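NIF3-related protein (Bacillus cereus, PDB 2GX8) is of unknown function but belongs to the NIF3 family, binds zinc at a dimetal site and carries an additional, probably regulatory domain. Local coordinates at residues 27-31 against 32-36; 369-372 against 373-377. All blocks are in the same frame, centred on the assembly; numbering follows the deposited sequence.

Contact 1 of 2, residues 27-31 against 32-36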
# COMPACT_ATOMS: atom_id res chain seq x y z
N LYS C 27 -20.73 -37.25 -32.30
CA LYS C 27 -19.31 -37.00 -32.09
C LYS C 27 -18.97 -36.93 -30.58
O LYS C 27 -19.74 -36.35 -29.79
CB LYS C 27 -18.95 -35.66 -32.75
CG LYS C 27 -17.61 -35.06 -32.33
CD LYS C 27 -17.55 -33.60 -32.72
CE LYS C 27 -16.25 -32.98 -32.28
NZ LYS C 27 -16.21 -31.57 -32.74
N ILE C 28 -17.83 -37.52 -30.19
CA ILE C 28 -17.34 -37.40 -28.81
C ILE C 28 -16.49 -36.14 -28.82
O ILE C 28 -15.49 -36.05 -29.54
CB ILE C 28 -16.49 -38.61 -28.36
CG1 ILE C 28 -17.29 -39.92 -28.48
CG2 ILE C 28 -16.03 -38.42 -26.93
CD1 ILE C 28 -16.51 -41.15 -28.03
N PRO C 29 -16.89 -35.14 -28.02
CA PRO C 29 -16.22 -33.85 -27.99
C PRO C 29 -15.03 -33.85 -27.07
O PRO C 29 -14.85 -34.78 -26.29
CB PRO C 29 -17.27 -32.95 -27.37
CG PRO C 29 -17.95 -33.83 -26.41
CD PRO C 29 -18.04 -35.17 -27.09
N ASN C 30 -14.22 -32.80 -27.17
CA ASN C 30 -13.12 -32.65 -26.25
C ASN C 30 -13.56 -31.70 -25.14
O ASN C 30 -14.65 -31.13 -25.21
CB ASN C 30 -11.82 -32.25 -26.97
CG ASN C 30 -11.84 -30.83 -27.50
OD1 ASN C 30 -12.61 -29.99 -27.06
ND2 ASN C 30 -10.96 -30.56 -28.43
N GLY C 31 -12.74 -31.52 -24.12
CA GLY C 31 -13.09 -30.63 -23.02
C GLY C 31 -13.37 -29.20 -23.44
O GLY C 31 -14.33 -28.58 -22.94
N HIS C 32 -12.58 -28.69 -24.39
CA HIS C 32 -12.68 -27.31 -24.86
C HIS C 32 -14.03 -26.94 -25.43
O HIS C 32 -14.52 -25.83 -25.21
CB HIS C 32 -11.65 -26.99 -25.93
CG HIS C 32 -10.24 -26.98 -25.44
ND1 HIS C 32 -9.83 -26.17 -24.40
CD2 HIS C 32 -9.13 -27.61 -25.89
CE1 HIS C 32 -8.53 -26.34 -24.21
NE2 HIS C 32 -8.08 -27.20 -25.11
N GLU C 33 -14.61 -27.88 -26.17
CA GLU C 33 -15.90 -27.72 -26.80
C GLU C 33 -16.97 -27.63 -25.74
O GLU C 33 -17.78 -26.71 -25.77
CB GLU C 33 -16.17 -28.91 -27.69
CG GLU C 33 -15.11 -29.06 -28.77
CD GLU C 33 -15.42 -30.17 -29.77
OE1 GLU C 33 -16.65 -30.48 -29.96
OE2 GLU C 33 -14.44 -30.70 -30.37
N ILE C 34 -16.97 -28.58 -24.82
CA ILE C 34 -17.93 -28.58 -23.71
C ILE C 34 -17.85 -27.28 -22.94
O ILE C 34 -18.85 -26.60 -22.75
CB ILE C 34 -17.67 -29.78 -22.79
CG1 ILE C 34 -17.90 -31.05 -23.63
CG2 ILE C 34 -18.57 -29.74 -21.55
CD1 ILE C 34 -17.58 -32.32 -22.94
N ILE C 35 -16.65 -26.93 -22.52
CA ILE C 35 -16.38 -25.70 -21.78
C ILE C 35 -16.83 -24.49 -22.58
O ILE C 35 -17.44 -23.58 -22.03
CB ILE C 35 -14.89 -25.64 -21.38
CG1 ILE C 35 -14.64 -26.67 -20.29
CG2 ILE C 35 -14.46 -24.26 -20.93
CD1 ILE C 35 -15.64 -26.60 -19.17
N SER C 36 -16.58 -24.50 -23.88
CA SER C 36 -16.98 -23.40 -24.74
C SER C 36 -18.51 -23.26 -24.79
O SER C 36 -19.02 -22.16 -24.94
CB SER C 36 -16.42 -23.57 -26.14
OG SER C 36 -16.50 -22.36 -26.84
O HOH W 1 -14.20 -29.94 -32.97
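N30 caps the N-terminus of helix 31-38, and its side chain and carbonyl reach the first turn of that helix. The carboxamide oxygen OD1 accepts from E33 N at 3.0 Å. The bond is fairly straight at the hydrogen, with an N-H...O angle of 155°, and it meets OD1 almost head-on, in line with the CG-OD1 bond. The first torsion puts CG between the backbone N and the carbonyl carbon (chi1 70°), which turns the amide back over the start of the helix. The carbonyl O of N30 adds weak bonds to E33 N and I34 N, the second at 3.5 Å. Regular helix bonding then sets in with I35 N to G31 O at 2.9 Å.

Outside the cap, E33 runs back along the incoming chain and meets K27 from the opposite direction. Both side chains are extended beyond CG. K27 NZ faces both carboxylate oxygens in a salt bridge, 3.0 Å from E33 OE1 and 3.1 Å from OE2, though each hydrogen bond is weak. A water accepts a hydrogen bond from K27 NZ and donates one to E33 OE2, at 2.7 Å from that oxygen, so the pair is bridged a second time. P29 lies next to this bridge. Its CB touches E33 OE1, and its CG packs on I34 CD1 at 3.8 Å. Backbone bonds of K27 to N381 and of P29 to V64 tie this lead-in to neighbouring parts of the same chain.

E33 thus serves the helix start twice. Its backbone N is held by the cap, and its carboxylate by K27. A negative charge in the first turn would also be expected to interact favourably with the helix dipole.

Contact 2 of 2, residues 369-372 against 373-377; sequences KQLQ and EKVDA
Backbone bonds carry most of the contact between K369-Q372 and E373-A377, all within helix 362-377. Four successive i to i+4 bonds join the two halves. E373 N gives to K369 O at 2.9 Å, nearly in line with that carbonyl. K374 N gives to Q370 O at 3.2 Å, and V375 N to L371 O at 3.1 Å. The last, D376 N to Q372 O, is the most bent, with an N-H...O angle of 134°. The V375 methyls lie against these carbonyls, CG1 at L371 O and CG2 at Q372 O.

Apolar contact is light. L371 CG stands 4.3 Å from V375 CG1, one turn along the same buried face. Beyond the helix, L371 touches M41 and I384, the latter on strand 383-386.

Among the polar side chains, K369 and E373 lie side by side and point the same way. The aliphatic CG and CD of K369 pass E373 OE1, both at 3.9 Å. The lysine then bends at its last two torsions, which leaves NZ 6.4 Å from that oxygen. The opposite charges may still attract at this range, but they form no salt bridge. With CG beside its own backbone N (chi1 -64°), D376 folds its carboxylate back toward the Q372 carbonyl, a close and doubtful approach. Q370 turns elsewhere, and its NE2 is hydrogen-bonded to Y42 OH.

The result is an amphipathic alpha-helix. L371 and V375 form its buried side, and K369, E373 and D376 form its exposed one. The same helix follows closely after H357 and E360, which bind zinc, E360 at both sites of the metal pair; here the Q370 side chain is about 13 Å from a zinc ion.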
# COMPACT_ATOMS: atom_id res chain seq x y z
N LYS C 369 -29.01 -29.67 -16.20
CA LYS C 369 -30.09 -29.61 -17.20
C LYS C 369 -29.64 -28.71 -18.36
O LYS C 369 -29.52 -29.17 -19.50
CB LYS C 369 -31.43 -29.10 -16.64
CG LYS C 369 -32.47 -28.93 -17.77
CD LYS C 369 -33.71 -28.01 -17.52
CE LYS C 369 -34.97 -28.72 -16.96
NZ LYS C 369 -34.87 -29.17 -15.53
N GLN C 370 -29.40 -27.44 -18.04
CA GLN C 370 -28.93 -26.44 -18.99
C GLN C 370 -27.84 -27.00 -19.91
O GLN C 370 -27.97 -26.93 -21.12
CB GLN C 370 -28.37 -25.21 -18.25
CG GLN C 370 -29.40 -24.25 -17.68
CD GLN C 370 -28.81 -23.23 -16.69
OE1 GLN C 370 -29.21 -22.06 -16.65
NE2 GLN C 370 -27.85 -23.67 -15.89
N LEU C 371 -26.78 -27.56 -19.33
CA LEU C 371 -25.67 -28.09 -20.13
C LEU C 371 -26.03 -29.32 -20.96
O LEU C 371 -25.63 -29.41 -22.11
CB LEU C 371 -24.40 -28.33 -19.28
CG LEU C 371 -23.11 -28.61 -20.06
CD1 LEU C 371 -22.72 -27.42 -20.95
CD2 LEU C 371 -21.94 -29.01 -19.15
N GLN C 372 -26.78 -30.27 -20.40
CA GLN C 372 -27.21 -31.44 -21.17
C GLN C 372 -27.99 -30.97 -22.41
O GLN C 372 -27.82 -31.50 -23.50
CB GLN C 372 -28.12 -32.34 -20.34
CG GLN C 372 -28.40 -33.68 -20.98
CD GLN C 372 -27.20 -34.61 -20.96
OE1 GLN C 372 -26.63 -34.93 -22.01
NE2 GLN C 372 -26.80 -35.03 -19.76
N GLU C 373 -28.83 -29.97 -22.22
CA GLU C 373 -29.66 -29.37 -23.26
C GLU C 373 -28.80 -28.82 -24.42
O GLU C 373 -29.13 -29.03 -25.59
CB GLU C 373 -30.50 -28.28 -22.59
CG GLU C 373 -31.74 -27.78 -23.29
CD GLU C 373 -32.63 -26.93 -22.37
OE1 GLU C 373 -32.51 -27.02 -21.12
OE2 GLU C 373 -33.46 -26.17 -22.91
N LYS C 374 -27.70 -28.14 -24.09
CA LYS C 374 -26.79 -27.57 -25.10
C LYS C 374 -26.00 -28.63 -25.86
O LYS C 374 -25.79 -28.50 -27.07
CB LYS C 374 -25.78 -26.60 -24.46
CG LYS C 374 -26.38 -25.40 -23.71
CD LYS C 374 -26.91 -24.28 -24.61
CE LYS C 374 -25.77 -23.57 -25.32
NZ LYS C 374 -26.23 -22.35 -26.01
N VAL C 375 -25.55 -29.66 -25.16
CA VAL C 375 -24.77 -30.71 -25.79
C VAL C 375 -25.66 -31.62 -26.62
O VAL C 375 -25.18 -32.31 -27.53
CB VAL C 375 -23.86 -31.53 -24.78
CG1 VAL C 375 -23.08 -30.58 -23.89
CG2 VAL C 375 -24.64 -32.51 -23.92
N ASP C 376 -26.96 -31.62 -26.32
CA ASP C 376 -27.91 -32.42 -27.10
C ASP C 376 -28.31 -31.67 -28.36
O ASP C 376 -28.50 -32.28 -29.42
CB ASP C 376 -29.14 -32.82 -26.27
CG ASP C 376 -28.78 -33.74 -25.11
OD1 ASP C 376 -27.60 -34.15 -25.02
OD2 ASP C 376 -29.65 -34.03 -24.26
N ALA C 377 -28.39 -30.34 -28.25
CA ALA C 377 -28.70 -29.48 -29.38
C ALA C 377 -27.57 -29.53 -30.43
O ALA C 377 -27.80 -29.28 -31.62
CB ALA C 377 -28.94 -28.03 -28.91

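Contact 1 and contact 2 lie with centres about 12 Å apart and touch through apolar packing, I34 CG2 to L371 CD2 at 4.2 Å. Each is partly buried, with a buried apolar side and a polar side that includes exposed residues. They sit on different helices, 31-38 near the start of the chain and 362-377 near its end. Contact 1 is the beginning of a helix, so a side-chain cap and a water-bridged salt bridge do much of the work. Contact 2 lies in the last turns of a helix, where main-chain bonds do most of it and the charged ends of K369 and E373 stay apart.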